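Local coordinates for protein NS6 protease (Murine norovirus 1, PDB 4ASH) that probably cleaves the viral polyprotein into its mature proteins, as a cysteine protease with a trypsin-like fold, at residues Glu40-Arg44 / Tyr60-Val66; Phe20-Gly24 / Ile70-Val74. The protein carries 1 engineered substitution. One frame throughout, in Å; residues are numbered along the deposited sequence.

Contact 1: residues Glu40-Arg44 / Tyr60-Val66; sequences EIFGR and YYFTSAV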
loop_
_atom_site.group_PDB
_atom_site.type_symbol
_atom_site.label_atom_id
_atom_site.label_comp_id
_atom_site.label_asym_id
_atom_site.label_seq_id
_atom_site.Cartn_x
_atom_site.Cartn_y
_atom_site.Cartn_z
ATOM N N GLU A 40 -7.925 9.768 -17.039
ATOM C CA GLU A 40 -7.989 8.451 -17.662
ATOM C C GLU A 40 -6.771 7.622 -17.230
ATOM O O GLU A 40 -5.630 8.088 -17.317
ATOM C CB GLU A 40 -8.062 8.572 -19.187
ATOM C CG GLU A 40 -7.931 7.249 -19.910
ATOM C CD GLU A 40 -8.007 7.400 -21.420
ATOM O OE1 GLU A 40 -8.529 8.433 -21.896
ATOM O OE2 GLU A 40 -7.541 6.484 -22.129
ATOM N N ILE A 41 -7.009 6.412 -16.732
ATOM C CA ILE A 41 -5.899 5.552 -16.308
ATOM C C ILE A 41 -6.031 4.138 -16.861
ATOM O O ILE A 41 -7.132 3.605 -16.958
ATOM C CB ILE A 41 -5.785 5.487 -14.778
ATOM C CG1 ILE A 41 -7.121 5.055 -14.169
ATOM C CG2 ILE A 41 -5.337 6.838 -14.206
ATOM C CD1 ILE A 41 -7.080 4.865 -12.666
ATOM N N PHE A 42 -4.904 3.538 -17.234
ATOM C CA PHE A 42 -4.889 2.196 -17.814
ATOM C C PHE A 42 -5.864 2.056 -18.976
ATOM O O PHE A 42 -6.455 0.991 -19.180
ATOM C CB PHE A 42 -5.187 1.143 -16.745
ATOM C CG PHE A 42 -4.396 1.320 -15.489
ATOM C CD1 PHE A 42 -3.016 1.463 -15.532
ATOM C CD2 PHE A 42 -5.033 1.361 -14.259
ATOM C CE1 PHE A 42 -2.282 1.637 -14.376
ATOM C CE2 PHE A 42 -4.309 1.533 -13.090
ATOM C CZ PHE A 42 -2.933 1.673 -13.140
ATOM N N GLY A 43 -6.037 3.142 -19.722
ATOM C CA GLY A 43 -6.873 3.134 -20.909
ATOM C C GLY A 43 -8.356 3.164 -20.568
ATOM O O GLY A 43 -9.202 2.904 -21.425
ATOM N N ARG A 44 -8.677 3.467 -19.313
ATOM C CA ARG A 44 -10.070 3.512 -18.878
ATOM C C ARG A 44 -10.480 4.921 -18.452
ATOM O O ARG A 44 -9.743 5.608 -17.746
ATOM C CB ARG A 44 -10.298 2.522 -17.729
ATOM C CG ARG A 44 -9.875 1.098 -18.051
ATOM C CD ARG A 44 -10.874 0.387 -18.987
ATOM N NE ARG A 44 -10.430 -0.972 -19.278
ATOM C CZ ARG A 44 -10.746 -2.037 -18.540
ATOM N NH1 ARG A 44 -11.528 -1.910 -17.469
ATOM N NH2 ARG A 44 -10.270 -3.228 -18.877
ATOM N N TYR A 60 -9.130 1.924 -6.461
ATOM C CA TYR A 60 -9.875 1.989 -7.711
ATOM C C TYR A 60 -10.492 0.639 -7.983
ATOM O O TYR A 60 -9.813 -0.383 -7.873
ATOM C CB TYR A 60 -8.928 2.299 -8.871
ATOM C CG TYR A 60 -8.265 3.644 -8.800
ATOM C CD1 TYR A 60 -7.149 3.843 -8.001
ATOM C CD2 TYR A 60 -8.721 4.699 -9.568
ATOM C CE1 TYR A 60 -6.519 5.080 -7.946
ATOM C CE2 TYR A 60 -8.096 5.939 -9.521
ATOM C CZ TYR A 60 -6.997 6.119 -8.706
ATOM O OH TYR A 60 -6.354 7.343 -8.668
ATOM N N TYR A 61 -11.776 0.633 -8.329
ATOM C CA TYR A 61 -12.441 -0.592 -8.737
ATOM C C TYR A 61 -12.930 -0.487 -10.181
ATOM O O TYR A 61 -13.687 0.423 -10.529
ATOM C CB TYR A 61 -13.612 -0.927 -7.798
ATOM C CG TYR A 61 -14.466 -2.052 -8.355
ATOM C CD1 TYR A 61 -14.058 -3.377 -8.248
ATOM C CD2 TYR A 61 -15.637 -1.782 -9.046
ATOM C CE1 TYR A 61 -14.815 -4.412 -8.792
ATOM C CE2 TYR A 61 -16.403 -2.809 -9.590
ATOM C CZ TYR A 61 -15.987 -4.118 -9.458
ATOM O OH TYR A 61 -16.751 -5.135 -9.987
ATOM N N PHE A 62 -12.498 -1.431 -11.010
ATOM C CA PHE A 62 -12.842 -1.447 -12.427
ATOM C C PHE A 62 -13.905 -2.504 -12.679
ATOM O O PHE A 62 -13.704 -3.675 -12.369
ATOM C CB PHE A 62 -11.593 -1.739 -13.271
ATOM C CG PHE A 62 -10.528 -0.683 -13.160
ATOM C CD1 PHE A 62 -9.628 -0.699 -12.104
ATOM C CD2 PHE A 62 -10.428 0.328 -14.112
ATOM C CE1 PHE A 62 -8.642 0.271 -11.986
ATOM C CE2 PHE A 62 -9.453 1.301 -13.998
ATOM C CZ PHE A 62 -8.564 1.275 -12.931
ATOM N N THR A 63 -15.035 -2.082 -13.237
ATOM C CA THR A 63 -16.129 -2.998 -13.553
ATOM C C THR A 63 -15.659 -4.171 -14.411
ATOM O O THR A 63 -16.030 -5.330 -14.171
ATOM C CB THR A 63 -17.259 -2.260 -14.281
ATOM O OG1 THR A 63 -17.680 -1.143 -13.487
ATOM C CG2 THR A 63 -18.439 -3.193 -14.491
ATOM N N SER A 64 -14.879 -3.862 -15.436
ATOM C CA SER A 64 -14.275 -4.879 -16.284
ATOM C C SER A 64 -12.822 -5.040 -15.889
ATOM O O SER A 64 -12.129 -4.050 -15.688
ATOM C CB SER A 64 -14.349 -4.474 -17.757
ATOM O OG SER A 64 -15.695 -4.373 -18.177
ATOM N N ALA A 65 -12.352 -6.278 -15.784
ATOM C CA ALA A 65 -10.979 -6.506 -15.329
ATOM C C ALA A 65 -9.976 -5.792 -16.228
ATOM O O ALA A 65 -10.101 -5.810 -17.465
ATOM C CB ALA A 65 -10.672 -7.979 -15.280
ATOM N N VAL A 66 -9.000 -5.154 -15.597
ATOM C CA VAL A 66 -7.870 -4.573 -16.340
ATOM C C VAL A 66 -6.720 -5.580 -16.464
ATOM O O VAL A 66 -6.040 -5.642 -17.499
ATOM C CB VAL A 66 -7.369 -3.299 -15.644
ATOM C CG1 VAL A 66 -6.134 -2.731 -16.360
ATOM C CG2 VAL A 66 -8.488 -2.257 -15.538
HETATM O O HOH W 1 -13.990 -0.881 -16.392
#

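Contact 2: residues Phe20-Gly24 / Ile70-Val74; sequences FWVSG and IPAMV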
loop_
_atom_site.group_PDB
_atom_site.type_symbol
_atom_site.label_atom_id
_atom_site.label_comp_id
_atom_site.label_asym_id
_atom_site.label_seq_id
_atom_site.Cartn_x
_atom_site.Cartn_y
_atom_site.Cartn_z
ATOM N N PHE A 20 -0.687 -1.097 -6.676
ATOM C CA PHE A 20 -0.673 -2.554 -6.598
ATOM C C PHE A 20 -2.015 -3.120 -7.007
ATOM O O PHE A 20 -3.062 -2.687 -6.496
ATOM C CB PHE A 20 -0.376 -2.984 -5.159
ATOM C CG PHE A 20 -0.259 -4.476 -4.969
ATOM C CD1 PHE A 20 0.838 -5.167 -5.461
ATOM C CD2 PHE A 20 -1.243 -5.189 -4.289
ATOM C CE1 PHE A 20 0.966 -6.526 -5.274
ATOM C CE2 PHE A 20 -1.122 -6.553 -4.103
ATOM C CZ PHE A 20 -0.028 -7.225 -4.587
ATOM N N TRP A 21 -1.994 -4.084 -7.927
ATOM C CA TRP A 21 -3.209 -4.817 -8.280
ATOM C C TRP A 21 -3.537 -5.889 -7.265
ATOM O O TRP A 21 -2.878 -6.926 -7.207
ATOM C CB TRP A 21 -3.068 -5.459 -9.669
ATOM C CG TRP A 21 -3.019 -4.453 -10.755
ATOM C CD1 TRP A 21 -1.898 -3.973 -11.376
ATOM C CD2 TRP A 21 -4.127 -3.753 -11.329
ATOM N NE1 TRP A 21 -2.248 -3.030 -12.316
ATOM C CE2 TRP A 21 -3.610 -2.870 -12.303
ATOM C CE3 TRP A 21 -5.509 -3.778 -11.107
ATOM C CZ2 TRP A 21 -4.424 -2.026 -13.061
ATOM C CZ3 TRP A 21 -6.318 -2.938 -11.860
ATOM C CH2 TRP A 21 -5.777 -2.072 -12.818
ATOM N N VAL A 22 -4.558 -5.629 -6.451
ATOM C CA VAL A 22 -5.043 -6.623 -5.497
ATOM C C VAL A 22 -5.747 -7.749 -6.256
ATOM O O VAL A 22 -5.706 -8.913 -5.850
ATOM C CB VAL A 22 -6.014 -5.985 -4.496
ATOM C CG1 VAL A 22 -6.549 -7.034 -3.500
ATOM C CG2 VAL A 22 -5.304 -4.880 -3.739
ATOM N N SER A 23 -6.385 -7.393 -7.364
ATOM C CA SER A 23 -7.039 -8.367 -8.228
ATOM C C SER A 23 -7.044 -7.784 -9.612
ATOM O O SER A 23 -6.537 -6.692 -9.821
ATOM C CB SER A 23 -8.487 -8.587 -7.799
ATOM O OG SER A 23 -9.273 -7.430 -8.063
ATOM N N GLY A 24 -7.636 -8.484 -10.567
ATOM C CA GLY A 24 -7.743 -7.917 -11.893
ATOM C C GLY A 24 -8.619 -6.679 -11.956
ATOM O O GLY A 24 -8.561 -5.933 -12.950
ATOM N N ILE A 70 -4.208 -11.996 -13.345
ATOM C CA ILE A 70 -3.795 -12.093 -11.954
ATOM C C ILE A 70 -4.927 -12.573 -11.046
ATOM O O ILE A 70 -6.066 -12.117 -11.149
ATOM C CB ILE A 70 -3.237 -10.765 -11.427
ATOM C CG1 ILE A 70 -4.335 -9.703 -11.379
ATOM C CG2 ILE A 70 -2.071 -10.293 -12.276
ATOM C CD1 ILE A 70 -3.844 -8.368 -10.917
ATOM N N PRO A 71 -4.618 -13.525 -10.169
ATOM C CA PRO A 71 -5.648 -13.991 -9.238
ATOM C C PRO A 71 -5.885 -12.975 -8.122
ATOM O O PRO A 71 -4.968 -12.257 -7.710
ATOM C CB PRO A 71 -5.037 -15.269 -8.664
ATOM C CG PRO A 71 -3.571 -15.029 -8.722
ATOM C CD PRO A 71 -3.334 -14.220 -9.980
ATOM N N ALA A 72 -7.118 -12.908 -7.630
ATOM C CA ALA A 72 -7.432 -12.011 -6.511
ATOM C C ALA A 72 -6.674 -12.411 -5.257
ATOM O O ALA A 72 -6.505 -13.605 -4.980
ATOM C CB ALA A 72 -8.933 -12.018 -6.225
ATOM N N MET A 73 -6.247 -11.396 -4.502
ATOM C CA MET A 73 -5.582 -11.553 -3.205
ATOM C C MET A 73 -6.436 -10.930 -2.132
ATOM O O MET A 73 -7.284 -10.080 -2.413
ATOM C CB MET A 73 -4.249 -10.802 -3.198
ATOM C CG MET A 73 -3.095 -11.556 -3.776
ATOM S SD MET A 73 -1.667 -10.453 -3.815
ATOM C CE MET A 73 -1.364 -10.134 -2.087
ATOM N N VAL A 74 -6.224 -11.368 -0.896
ATOM C CA VAL A 74 -6.888 -10.782 0.252
ATOM C C VAL A 74 -6.290 -9.412 0.566
ATOM O O VAL A 74 -5.073 -9.264 0.635
ATOM C CB VAL A 74 -6.699 -11.681 1.479
ATOM C CG1 VAL A 74 -7.162 -10.983 2.738
ATOM C CG2 VAL A 74 -7.456 -12.988 1.291
HETATM O O HOH W 2 -8.259 -11.190 -10.285
#

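Contact 1: residues Glu40-Arg44 / Tyr60-Val66
Ile41 and Phe42 close against the aromatic side chains of Tyr60 and Phe62, and the CD1 methyl of Ile41 makes the Ile41 contacts to both rings. It reaches Tyr60 CE2 at 3.5 Å, approaching the ring obliquely, and also sits at the rim of the next aromatic, 3.9 Å from Phe62 CZ. This reach follows from the Ile41 torsions: CG1 lies between the backbone N and the carbonyl carbon (chi1 55°), and an extended chi2 carries CD1 outward. Phe42 and Phe62 run roughly at right angles to each other, Phe62 CZ lying in the plane of the Phe42 ring, at its edge, 3.8 Å from Phe42 CD2. Beside them Val66 CG1 packs on Phe42 CB at 4.0 Å.

Farther out, Val66 CG2 is shared by two flat groups. It lies over one face of the Arg44 guanidinium and over one face of the Phe62 ring, whose planes are 84° apart. Arg44 rests its CB on the Phe62 rim and bends at chi2, which brings its polar end round to two successive carbonyls. NH1 donates to Ser64 O at 2.8 Å in a nearly straight bond (171°), and NH2 to Ala65 O at 2.9 Å. Both oxygens lie close to the guanidinium plane, although each nitrogen stands above the plane of its carbonyl; the twin bonds thus restrict rotation of the group. A water accepts from Ser64 N and, weakly, from Arg44 NH1.

The Ile41-Arg44 segment is a type I' turn, closed by backbone bonds in both directions between its end residues. It packs against the end of strand 57-62, in the five-stranded antiparallel sheet of a chymotrypsin-like protease.

Contact 2: residues Phe20-Gly24 / Ile70-Val74
Met73 meets Phe20 with its sulfur at the ring edge: SD is 3.7 Å from Phe20 CZ and 83° off the ring normal as seen from the centroid, an edge-on Met-aromatic contact. The two side chains run at about a right angle. Phe20 CG is anti to the backbone N (chi1 -177°), which sends the ring out to the thioether. Val155 of strand 152-162 touches both Phe20 and Met73.

The backbones are joined by Met73 N donating to Val22 O at 2.9 Å. Alongside, Val22 CG1 packs 3.3 Å from Met73 O. The 70-74 segment belongs to the connection from strand 57-62 of the antiparallel sheet to strand 74-75, which pairs with strand 152-162 in the other sheet. In this two-sheet, chymotrypsin-like fold the contact therefore lies where the chain passes from one sheet to the other.

Ile70 stands crosswise to Trp21, its CD1 tightly placed 3.3 Å from Trp21 CB and 3.4 Å from Ser23 O, while its CG1 lies near Gly24 N. Ser23 CB faces Ala72 CB at 3.8 Å, while Ser23 OG turns to His25 N. Arg10 spans both segments, bonding Trp21 O through NH1 and Pro71 O through NH2. A water accepts from Gly24 N at 2.8 Å and donates to Ile70 O, bridging the two segments.

Overall arrangement
The centres of contact 1 and contact 2 lie about 13 Å apart, on the same side of the chain's centre, and both draw on the five-stranded antiparallel sheet. Along the chain the order is 20-24, 40-44, 60-66, 70-74, so both segments of contact 1 fall between those of contact 2. The contacts also touch directly: Val66 N lies 2.8 Å from Gly24 O, a probable hydrogen bond, and Phe42 CE2 approaches Trp21 CZ2 at 3.6 Å. Trp21 belongs to contact 2, yet its indole also reaches Phe42 of contact 1. Packing through Trp21 therefore connects the loop 40-44 with the passage toward the second sheet.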